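Local coordinates for 3-deoxy-d-manno-octulosonic-acid transferase (Acinetobacter baumannii, PDB 4BFC), which probably transfers Kdo from CMP-Kdo to a lipid A precursor during lipopolysaccharide assembly, the C-terminal domain described here being the one that binds CMP-Kdo, at residues L96-S102 against T111-D117; W37-R42 against Q105-T111; N41-I47 against K71-V77. All coordinates share one frame; numbering follows the deposited sequence. Where two conformers were deposited one is given.

Contact 1 (L96-S102 against T111-D117); sequences LITHRRS and TQVYLAD
The Arg100 side chain crosses that of Asp117 at about a right angle, its guanidinium plane 27° from the carboxylate, and grips it side-on, with NE and NH2 both directed at the same oxygen. The salt bridge from Arg100 NE to Asp117 OD2 measures 2.9 Å, and the oxygen sits close to the guanidinium plane although NE meets it from above the carboxylate plane. Ser102 OG reaches Asp117 OD2 as well, at 2.6 Å, while Ser102 N donates to Asp117 OD1 over 2.8 Å. With CG set between its backbone N and carbonyl carbon (chi1 58°), Asp117 turns its carboxylate back toward the first turn after strand 98-100. Thr98, His99 and Arg100 pair in parallel with Val113, Tyr114 and Leu115. At the other end the extended Gln112 side chain brings OE1 to Ile97 N at 2.9 Å, where the N-H meets a lone pair in the carbonyl plane. Ile97 O in turn accepts from both Gln112 N and Val113 N. This pair at one margin of the parallel sheet, with 98-100 outermost, is thus closed by polar side chains at both ends. Three donors converge on Asp117 OD2 and Asp85 shares the Arg100 guanidinium, so the buried carboxylate is probably stabilised as the anion.

Contact 2 (W37-R42 against Q105-T111); sequences WYLENR and QSIHAST
Trp37 lays one face of its indole over Ser106 CB and the backbone N of Ile107. Ser106 CB forms a CH-pi contact 3.5 Å from the centroid of the five-membered ring of Trp37, displaced toward the rim. Ile107 then crosses the tryptophan at about a right angle, with CG1 3.7 Å from Trp37 CE3, and its CG1-CD1 arm touches the CE3-CZ3 side of the indole. The other branch, Ile107 CG2, set anti to the backbone N, heads for Leu39 CD2 at 3.9 Å and for Arg42 NH1 at 3.6 Å. The Ile107 side chain is therefore held among the indole's CE3-CZ3 side, a leucine methyl and a guanidinium.

The polar half of the contact belongs to Arg42. Its NH1 donates to His108 O over 2.9 Å and its NH2 to Thr111 O over 2.8 Å, both oxygens lying near the guanidinium plane. These carbonyls belong to the first and last residues of a type I turn, whose own bond from Thr111 N to His108 O leaves the opposite face of the His108 carbonyl plane to Arg42. Bends at chi2 and chi3 fold the arginine so that its flat end spans the turn.

Further out, Arg42 NE and NH2 also donate to Lys71 O and Leu72 O, respectively. A Schellman motif with Tyr38 at C-prime ends helix 24-36 just before the loop, and Arg42 N bonds to Leu39 O. Tyr114 meets Trp37 edge-to-face. The contact thus joins the loop between helix 24-36 and strand 43-50 to the one connecting strands 98-100 and 113-115, with Trp125 and Leu128 of helix 122-128 packing against Trp37 and Leu39.

Contact 3 (N41-I47 against K71-V77); sequences NRQVVTI and KLVCIVV
Lys71 begins the second strand's approach by laying its CG 3.3 Å from Asn41 O, and its carbonyl O then takes two donors: Gln43 N and Arg42 NE reach it from opposite faces of its plane. Leu72 follows, its CD2 against Gln43 OE1 and CB, while Leu72 O accepts from Arg42 NH2 at 3.1 Å. Val73 sets its CB over one face of that guanidinium and its CG1 3.8 Å from Val44 CG2, the two valines lying side by side. Val73 O accepts from Val45 N. Cys74, on the other face of the sheet, touches Val45 CG2 with its CB. Ile75 sends CD1 to Val44 CG1 at 3.5 Å, the two side chains meeting at a slant, and its CB lies 3.5 Å from Thr46 OG1, whose hydroxyl is bonded to Ser129. Val76 meets Ile47 CD1 through CG2 at 3.6 Å; Ile47 brings that arm over by placing CG1 between its backbone N and carbonyl carbon (chi1 60°). Val77 N closes the series on Ile47 O. These parallel strands of a beta-alpha-beta unit thus combine regular backbone bonding with mainly aliphatic faces, and polar chemistry collects where Arg42 donates to Lys71 O and Leu72 O, tying the start of both strands together.

How the contacts relate
The three contacts cluster in one part of the domain, with centres 9 to 11 Å apart. Contact 3 pairs strands 43-50 and 72-78 near the centre of the chain, and contact 1 pairs 98-100 with 113-115 at the sheet's margin; strands 72-78 and 113-115 are neighbours, so the two contacts form one continuous run of four strands. Contact 2 joins loops at the ends of these strands. Along the chain contact 3 closes before contact 1 opens, whereas contact 2 spans contact 3 and alternates with contact 1. Arg42, shared by contacts 2 and 3, and Thr111, shared by 1 and 2, connect the loops to the sheet of the CMP-Kdo-binding domain.

Contact 1 (L96-S102 against T111-D117)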
loop_
_atom_site.group_PDB
_atom_site.type_symbol
_atom_site.label_atom_id
_atom_site.label_comp_id
_atom_site.label_asym_id
_atom_site.label_seq_id
_atom_site.Cartn_x
_atom_site.Cartn_y
_atom_site.Cartn_z
ATOM N N LEU A 96 -7.914 7.426 -27.460
ATOM C CA LEU A 96 -6.696 8.170 -27.556
ATOM C C LEU A 96 -5.651 7.176 -28.017
ATOM O O LEU A 96 -5.660 6.019 -27.525
ATOM C CB LEU A 96 -6.326 8.769 -26.168
ATOM C CG LEU A 96 -7.292 9.829 -25.608
ATOM C CD1 LEU A 96 -7.026 10.135 -24.120
ATOM C CD2 LEU A 96 -7.183 11.077 -26.482
ATOM N N ILE A 97 -4.777 7.579 -28.919
ATOM C CA ILE A 97 -3.705 6.719 -29.405
ATOM C C ILE A 97 -2.709 6.527 -28.252
ATOM O O ILE A 97 -2.083 7.513 -27.815
ATOM C CB ILE A 97 -3.025 7.284 -30.664
ATOM C CG1 ILE A 97 -4.021 7.290 -31.853
ATOM C CG2 ILE A 97 -1.736 6.509 -30.981
ATOM C CD1 ILE A 97 -3.557 8.080 -33.063
ATOM N N THR A 98 -2.509 5.279 -27.808
ATOM C CA THR A 98 -1.747 4.976 -26.568
ATOM C C THR A 98 -0.672 3.916 -26.820
ATOM O O THR A 98 -0.986 2.853 -27.393
ATOM C CB THR A 98 -2.721 4.456 -25.499
ATOM O OG1 THR A 98 -3.832 5.358 -25.356
ATOM C CG2 THR A 98 -2.035 4.261 -24.051
ATOM N N HIS A 99 0.568 4.254 -26.507
ATOM C CA HIS A 99 1.724 3.365 -26.586
ATOM C C HIS A 99 2.212 3.061 -25.207
ATOM O O HIS A 99 1.950 3.824 -24.221
ATOM C CB HIS A 99 2.779 3.973 -27.491
ATOM C CG HIS A 99 2.261 4.183 -28.883
ATOM N ND1 HIS A 99 1.756 3.164 -29.645
ATOM C CD2 HIS A 99 2.043 5.351 -29.595
ATOM C CE1 HIS A 99 1.301 3.689 -30.818
ATOM N NE2 HIS A 99 1.472 5.011 -30.774
ATOM N N ARG A 100 2.835 1.892 -25.076
ATOM C CA ARG A 100 3.167 1.314 -23.733
ATOM C C ARG A 100 4.632 1.004 -23.528
ATOM O O ARG A 100 5.271 0.321 -24.356
ATOM C CB ARG A 100 2.372 0.013 -23.481
ATOM C CG ARG A 100 0.875 0.111 -23.626
ATOM C CD ARG A 100 0.236 -1.232 -23.380
ATOM N NE ARG A 100 0.228 -1.496 -21.947
ATOM C CZ ARG A 100 -0.678 -2.292 -21.309
ATOM N NH1 ARG A 100 -1.649 -2.938 -21.970
ATOM N NH2 ARG A 100 -0.643 -2.401 -19.960
ATOM N N ARG A 101 5.228 1.518 -22.459
ATOM C CA ARG A 101 6.589 1.215 -22.116
ATOM C C ARG A 101 6.751 -0.316 -21.980
ATOM O O ARG A 101 7.766 -0.854 -22.399
ATOM C CB ARG A 101 6.936 1.901 -20.758
ATOM C CG ARG A 101 8.328 1.667 -20.220
ATOM C CD ARG A 101 9.393 2.203 -21.177
ATOM N NE ARG A 101 10.636 2.411 -20.483
ATOM C CZ ARG A 101 11.735 2.850 -21.086
ATOM N NH1 ARG A 101 11.709 3.039 -22.397
ATOM N NH2 ARG A 101 12.833 3.048 -20.372
ATOM N N SER A 102 5.752 -0.987 -21.415
ATOM C CA SER A 102 5.900 -2.454 -21.193
ATOM C C SER A 102 6.041 -3.269 -22.453
ATOM O O SER A 102 6.465 -4.445 -22.364
ATOM C CB SER A 102 4.723 -3.005 -20.416
ATOM O OG SER A 102 3.503 -2.987 -21.104
ATOM N N THR A 111 1.397 9.456 -31.097
ATOM C CA THR A 111 1.063 9.095 -29.723
ATOM C C THR A 111 0.447 10.249 -28.995
ATOM O O THR A 111 1.014 11.371 -28.991
ATOM C CB THR A 111 2.325 8.778 -28.962
ATOM O OG1 THR A 111 2.998 7.707 -29.611
ATOM C CG2 THR A 111 1.951 8.396 -27.484
ATOM N N GLN A 112 -0.663 9.958 -28.366
ATOM C CA GLN A 112 -1.418 10.970 -27.600
ATOM C C GLN A 112 -1.168 10.715 -26.126
ATOM O O GLN A 112 -1.108 11.656 -25.323
ATOM C CB GLN A 112 -2.883 10.881 -27.913
ATOM C CG GLN A 112 -3.196 11.331 -29.353
ATOM C CD GLN A 112 -4.692 11.372 -29.671
ATOM O OE1 GLN A 112 -5.397 10.330 -29.671
ATOM N NE2 GLN A 112 -5.209 12.580 -29.911
ATOM N N VAL A 113 -1.115 9.427 -25.759
ATOM C CA VAL A 113 -0.846 9.078 -24.330
ATOM C C VAL A 113 0.272 8.033 -24.360
ATOM O O VAL A 113 0.205 7.069 -25.126
ATOM C CB VAL A 113 -2.085 8.472 -23.642
ATOM C CG1 VAL A 113 -1.772 8.011 -22.177
ATOM C CG2 VAL A 113 -3.250 9.471 -23.648
ATOM N N TYR A 114 1.287 8.229 -23.543
ATOM C CA TYR A 114 2.260 7.215 -23.345
ATOM C C TYR A 114 2.027 6.620 -21.971
ATOM O O TYR A 114 2.221 7.316 -20.962
ATOM C CB TYR A 114 3.639 7.853 -23.427
ATOM C CG TYR A 114 4.728 6.825 -23.464
ATOM C CD1 TYR A 114 4.873 5.960 -24.558
ATOM C CD2 TYR A 114 5.603 6.675 -22.366
ATOM C CE1 TYR A 114 5.907 4.996 -24.583
ATOM C CE2 TYR A 114 6.654 5.759 -22.381
ATOM C CZ TYR A 114 6.761 4.877 -23.494
ATOM O OH TYR A 114 7.806 3.970 -23.481
ATOM N N LEU A 115 1.582 5.364 -21.953
ATOM C CA LEU A 115 1.427 4.674 -20.656
ATOM C C LEU A 115 2.780 4.124 -20.209
ATOM O O LEU A 115 3.366 3.180 -20.836
ATOM C CB LEU A 115 0.401 3.601 -20.764
ATOM C CG LEU A 115 0.144 2.751 -19.537
ATOM C CD1 LEU A 115 -0.304 3.604 -18.312
ATOM C CD2 LEU A 115 -0.958 1.737 -19.881
ATOM N N ALA A 116 3.323 4.731 -19.161
ATOM C CA ALA A 116 4.603 4.337 -18.613
ATOM C C ALA A 116 4.442 3.209 -17.575
ATOM O O ALA A 116 4.617 3.371 -16.336
ATOM C CB ALA A 116 5.406 5.570 -18.085
ATOM N N ASP A 117 4.058 2.069 -18.088
ATOM C CA ASP A 117 3.666 0.886 -17.302
ATOM C C ASP A 117 4.890 0.011 -17.034
ATOM O O ASP A 117 4.940 -1.171 -17.515
ATOM C CB ASP A 117 2.487 0.133 -17.924
ATOM C CG ASP A 117 2.726 -0.347 -19.373
ATOM O OD1 ASP A 117 3.657 0.158 -20.040
ATOM O OD2 ASP A 117 2.009 -1.295 -19.731
#

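Contact 2 (W37-R42 against Q105-T111)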
loop_
_atom_site.group_PDB
_atom_site.type_symbol
_atom_site.label_atom_id
_atom_site.label_comp_id
_atom_site.label_asym_id
_atom_site.label_seq_id
_atom_site.Cartn_x
_atom_site.Cartn_y
_atom_site.Cartn_z
ATOM N N TRP A 37 13.185 10.180 -29.631
ATOM C CA TRP A 37 11.764 10.263 -29.762
ATOM C C TRP A 37 11.361 11.622 -30.292
ATOM O O TRP A 37 10.162 11.885 -30.416
ATOM C CB TRP A 37 11.077 9.917 -28.405
ATOM C CG TRP A 37 11.309 8.525 -27.838
ATOM C CD1 TRP A 37 12.052 7.423 -28.363
ATOM C CD2 TRP A 37 10.711 8.020 -26.603
ATOM N NE1 TRP A 37 11.995 6.334 -27.504
ATOM C CE2 TRP A 37 11.174 6.634 -26.434
ATOM C CE3 TRP A 37 9.865 8.598 -25.610
ATOM C CZ2 TRP A 37 10.810 5.876 -25.319
ATOM C CZ3 TRP A 37 9.501 7.817 -24.520
ATOM C CH2 TRP A 37 9.949 6.493 -24.387
ATOM N N TYR A 38 12.356 12.452 -30.671
ATOM C CA TYR A 38 12.122 13.778 -31.258
ATOM C C TYR A 38 11.146 14.619 -30.382
ATOM O O TYR A 38 10.180 15.207 -30.863
ATOM C CB TYR A 38 11.664 13.600 -32.746
ATOM C CG TYR A 38 12.683 12.804 -33.576
ATOM C CD1 TYR A 38 13.771 13.446 -34.169
ATOM C CD2 TYR A 38 12.543 11.435 -33.791
ATOM C CE1 TYR A 38 14.703 12.757 -34.913
ATOM C CE2 TYR A 38 13.494 10.703 -34.552
ATOM C CZ TYR A 38 14.579 11.386 -35.105
ATOM O OH TYR A 38 15.548 10.744 -35.860
ATOM N N LEU A 39 11.399 14.661 -29.072
ATOM C CA LEU A 39 10.499 15.376 -28.161
ATOM C C LEU A 39 10.684 16.894 -28.170
ATOM O O LEU A 39 9.910 17.591 -27.507
ATOM C CB LEU A 39 10.624 14.878 -26.711
ATOM C CG LEU A 39 10.328 13.385 -26.615
ATOM C CD1 LEU A 39 10.387 13.094 -25.098
ATOM C CD2 LEU A 39 8.951 13.008 -27.157
ATOM N N GLU A 40 11.678 17.389 -28.918
ATOM C CA GLU A 40 11.978 18.836 -28.979
ATOM C C GLU A 40 10.729 19.626 -29.408
ATOM O O GLU A 40 10.452 20.698 -28.872
ATOM C CB GLU A 40 13.204 19.120 -29.862
ATOM C CG GLU A 40 13.621 20.602 -29.916
ATOM C CD GLU A 40 13.982 21.225 -28.553
ATOM O OE1 GLU A 40 14.630 20.555 -27.698
ATOM O OE2 GLU A 40 13.621 22.420 -28.334
ATOM N N ASN A 41 9.915 19.055 -30.302
ATOM C CA ASN A 41 8.689 19.747 -30.700
ATOM C C ASN A 41 7.418 19.076 -30.185
ATOM O O ASN A 41 6.356 19.110 -30.836
ATOM C CB ASN A 41 8.625 19.943 -32.226
ATOM C CG ASN A 41 9.887 20.564 -32.785
ATOM O OD1 ASN A 41 10.210 21.719 -32.510
ATOM N ND2 ASN A 41 10.617 19.785 -33.570
ATOM N N ARG A 42 7.511 18.443 -29.009
ATOM C CA ARG A 42 6.332 17.969 -28.344
ATOM C C ARG A 42 6.272 18.748 -27.016
ATOM O O ARG A 42 7.331 19.262 -26.516
ATOM C CB ARG A 42 6.441 16.467 -27.992
ATOM C CG ARG A 42 6.617 15.529 -29.193
ATOM C CD ARG A 42 5.447 15.687 -30.149
ATOM N NE ARG A 42 4.120 15.221 -29.713
ATOM C CZ ARG A 42 3.679 13.970 -29.770
ATOM N NH1 ARG A 42 4.486 12.992 -30.240
ATOM N NH2 ARG A 42 2.422 13.723 -29.450
ATOM N N GLN A 105 7.517 0.110 -26.435
ATOM C CA GLN A 105 7.128 1.198 -27.362
ATOM C C GLN A 105 7.720 2.531 -26.949
ATOM O O GLN A 105 8.110 2.775 -25.781
ATOM C CB GLN A 105 5.649 1.284 -27.573
ATOM C CG GLN A 105 5.085 0.012 -28.244
ATOM C CD GLN A 105 3.583 -0.039 -28.350
ATOM O OE1 GLN A 105 2.855 0.379 -27.480
ATOM N NE2 GLN A 105 3.096 -0.607 -29.479
ATOM N N SER A 106 7.704 3.432 -27.935
ATOM C CA SER A 106 8.191 4.789 -27.775
ATOM C C SER A 106 7.028 5.820 -27.981
ATOM O O SER A 106 5.877 5.478 -28.281
ATOM C CB SER A 106 9.298 4.998 -28.804
ATOM O OG SER A 106 8.794 4.869 -30.150
ATOM N N ILE A 107 7.346 7.105 -27.815
ATOM C CA ILE A 107 6.364 8.133 -28.181
ATOM C C ILE A 107 6.487 8.412 -29.698
ATOM O O ILE A 107 7.541 8.862 -30.108
ATOM C CB ILE A 107 6.655 9.406 -27.345
ATOM C CG1 ILE A 107 6.227 9.133 -25.865
ATOM C CG2 ILE A 107 5.904 10.627 -27.930
ATOM C CD1 ILE A 107 6.581 10.244 -24.825
ATOM N N HIS A 108 5.439 8.088 -30.455
ATOM C CA HIS A 108 5.439 8.308 -31.928
ATOM C C HIS A 108 4.992 9.750 -32.124
ATOM O O HIS A 108 4.337 10.297 -31.226
ATOM C CB HIS A 108 4.495 7.331 -32.706
ATOM C CG HIS A 108 4.625 5.848 -32.359
ATOM N ND1 HIS A 108 3.752 4.920 -32.819
ATOM C CD2 HIS A 108 5.537 5.161 -31.575
ATOM C CE1 HIS A 108 4.094 3.694 -32.335
ATOM N NE2 HIS A 108 5.187 3.843 -31.585
ATOM N N ALA A 109 5.245 10.392 -33.284
ATOM C CA ALA A 109 4.400 11.537 -33.644
ATOM C C ALA A 109 2.887 11.308 -33.338
ATOM O O ALA A 109 2.231 12.257 -32.941
ATOM C CB ALA A 109 4.560 11.892 -35.147
ATOM N N SER A 110 2.320 10.114 -33.574
ATOM C CA SER A 110 0.911 9.840 -33.406
ATOM C C SER A 110 0.434 9.637 -31.971
ATOM O O SER A 110 -0.762 9.556 -31.717
ATOM C CB SER A 110 0.477 8.563 -34.162
ATOM O OG SER A 110 1.462 7.545 -34.034
ATOM N N THR A 111 1.397 9.456 -31.097
ATOM C CA THR A 111 1.063 9.095 -29.723
ATOM C C THR A 111 0.447 10.249 -28.995
ATOM O O THR A 111 1.014 11.371 -28.991
ATOM C CB THR A 111 2.325 8.778 -28.962
ATOM O OG1 THR A 111 2.998 7.707 -29.611
ATOM C CG2 THR A 111 1.951 8.396 -27.484
#

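Contact 3 (N41-I47 against K71-V77)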
loop_
_atom_site.group_PDB
_atom_site.type_symbol
_atom_site.label_atom_id
_atom_site.label_comp_id
_atom_site.label_asym_id
_atom_site.label_seq_id
_atom_site.Cartn_x
_atom_site.Cartn_y
_atom_site.Cartn_z
ATOM N N ASN A 41 9.915 19.055 -30.302
ATOM C CA ASN A 41 8.689 19.747 -30.700
ATOM C C ASN A 41 7.418 19.076 -30.185
ATOM O O ASN A 41 6.356 19.110 -30.836
ATOM C CB ASN A 41 8.625 19.943 -32.226
ATOM C CG ASN A 41 9.887 20.564 -32.785
ATOM O OD1 ASN A 41 10.210 21.719 -32.510
ATOM N ND2 ASN A 41 10.617 19.785 -33.570
ATOM N N ARG A 42 7.511 18.443 -29.009
ATOM C CA ARG A 42 6.332 17.969 -28.344
ATOM C C ARG A 42 6.272 18.748 -27.016
ATOM O O ARG A 42 7.331 19.262 -26.516
ATOM C CB ARG A 42 6.441 16.467 -27.992
ATOM C CG ARG A 42 6.617 15.529 -29.193
ATOM C CD ARG A 42 5.447 15.687 -30.149
ATOM N NE ARG A 42 4.120 15.221 -29.713
ATOM C CZ ARG A 42 3.679 13.970 -29.770
ATOM N NH1 ARG A 42 4.486 12.992 -30.240
ATOM N NH2 ARG A 42 2.422 13.723 -29.450
ATOM N N GLN A 43 5.057 18.896 -26.527
ATOM C CA GLN A 43 4.851 19.404 -25.148
ATOM C C GLN A 43 4.404 18.211 -24.297
ATOM O O GLN A 43 3.304 17.695 -24.470
ATOM C CB GLN A 43 3.812 20.492 -25.098
ATOM C CG GLN A 43 4.289 21.745 -25.767
ATOM C CD GLN A 43 3.181 22.781 -25.847
ATOM O OE1 GLN A 43 2.029 22.481 -26.193
ATOM N NE2 GLN A 43 3.518 23.996 -25.477
ATOM N N VAL A 44 5.316 17.814 -23.389
ATOM C CA VAL A 44 5.090 16.592 -22.579
ATOM C C VAL A 44 4.483 16.964 -21.217
ATOM O O VAL A 44 5.119 17.749 -20.448
ATOM C CB VAL A 44 6.410 15.872 -22.321
ATOM C CG1 VAL A 44 6.156 14.606 -21.478
ATOM C CG2 VAL A 44 6.987 15.489 -23.707
ATOM N N VAL A 45 3.271 16.458 -20.990
ATOM C CA VAL A 45 2.553 16.679 -19.710
ATOM C C VAL A 45 2.457 15.314 -19.022
ATOM O O VAL A 45 2.065 14.333 -19.697
ATOM C CB VAL A 45 1.178 17.371 -19.932
ATOM C CG1 VAL A 45 1.387 18.638 -20.791
ATOM C CG2 VAL A 45 0.100 16.516 -20.601
ATOM N N THR A 46 2.717 15.291 -17.715
ATOM C CA THR A 46 2.781 13.958 -17.067
ATOM C C THR A 46 1.824 13.852 -15.872
ATOM O O THR A 46 1.808 14.793 -14.993
ATOM C CB THR A 46 4.242 13.749 -16.670
ATOM O OG1 THR A 46 5.006 13.584 -17.859
ATOM C CG2 THR A 46 4.484 12.483 -15.774
ATOM N N ILE A 47 1.045 12.784 -15.754
ATOM C CA ILE A 47 0.296 12.537 -14.557
ATOM C C ILE A 47 0.990 11.344 -13.854
ATOM O O ILE A 47 1.124 10.264 -14.429
ATOM C CB ILE A 47 -1.209 12.271 -14.702
ATOM C CG1 ILE A 47 -1.478 11.033 -15.586
ATOM C CG2 ILE A 47 -1.899 13.491 -15.335
ATOM C CD1 ILE A 47 -2.947 10.752 -15.904
ATOM N N LYS A 71 0.906 18.252 -30.948
ATOM C CA LYS A 71 2.189 18.496 -30.294
ATOM C C LYS A 71 2.127 17.916 -28.849
ATOM O O LYS A 71 3.151 17.565 -28.280
ATOM C CB LYS A 71 2.538 19.980 -30.161
ATOM C CG LYS A 71 3.405 20.585 -31.270
ATOM C CD LYS A 71 3.638 22.086 -31.017
ATOM C CE LYS A 71 4.403 22.408 -29.719
ATOM N NZ LYS A 71 5.795 22.936 -29.934
ATOM N N LEU A 72 0.949 17.960 -28.259
ATOM C CA LEU A 72 0.858 17.598 -26.802
ATOM C C LEU A 72 0.986 16.076 -26.720
ATOM O O LEU A 72 0.505 15.357 -27.596
ATOM C CB LEU A 72 -0.533 17.975 -26.244
ATOM C CG LEU A 72 -0.768 19.439 -25.913
ATOM C CD1 LEU A 72 -2.237 19.633 -25.627
ATOM C CD2 LEU A 72 0.020 19.796 -24.654
ATOM N N VAL A 73 1.513 15.574 -25.611
ATOM C CA VAL A 73 1.420 14.117 -25.353
ATOM C C VAL A 73 1.425 14.036 -23.858
ATOM O O VAL A 73 2.139 14.814 -23.191
ATOM C CB VAL A 73 2.634 13.371 -25.900
ATOM C CG1 VAL A 73 4.003 13.971 -25.481
ATOM C CG2 VAL A 73 2.495 11.874 -25.609
ATOM N N CYS A 74 0.593 13.133 -23.369
ATOM C CA CYS A 74 0.503 12.912 -21.876
ATOM C C CYS A 74 1.153 11.597 -21.509
ATOM O O CYS A 74 0.719 10.561 -21.948
ATOM C CB CYS A 74 -0.919 12.926 -21.463
ATOM S SG CYS A 74 -1.147 12.687 -19.714
ATOM N N ILE A 75 2.137 11.677 -20.627
ATOM C CA ILE A 75 2.720 10.465 -20.001
ATOM C C ILE A 75 1.868 10.109 -18.768
ATOM O O ILE A 75 1.624 11.009 -17.919
ATOM C CB ILE A 75 4.203 10.690 -19.633
ATOM C CG1 ILE A 75 5.044 10.981 -20.901
ATOM C CG2 ILE A 75 4.716 9.434 -18.825
ATOM C CD1 ILE A 75 6.538 11.177 -20.655
ATOM N N VAL A 76 1.454 8.842 -18.615
ATOM C CA VAL A 76 0.616 8.406 -17.450
ATOM C C VAL A 76 1.396 7.339 -16.659
ATOM O O VAL A 76 1.829 6.363 -17.253
ATOM C CB VAL A 76 -0.744 7.832 -17.937
ATOM C CG1 VAL A 76 -1.548 7.417 -16.731
ATOM C CG2 VAL A 76 -1.503 8.945 -18.694
ATOM N N VAL A 77 1.607 7.590 -15.360
ATOM C CA VAL A 77 2.411 6.682 -14.524
ATOM C C VAL A 77 1.527 6.257 -13.337
ATOM O O VAL A 77 1.527 6.906 -12.276
ATOM C CB VAL A 77 3.728 7.335 -14.047
ATOM C CG1 VAL A 77 4.660 6.246 -13.473
ATOM C CG2 VAL A 77 4.370 8.228 -15.126
#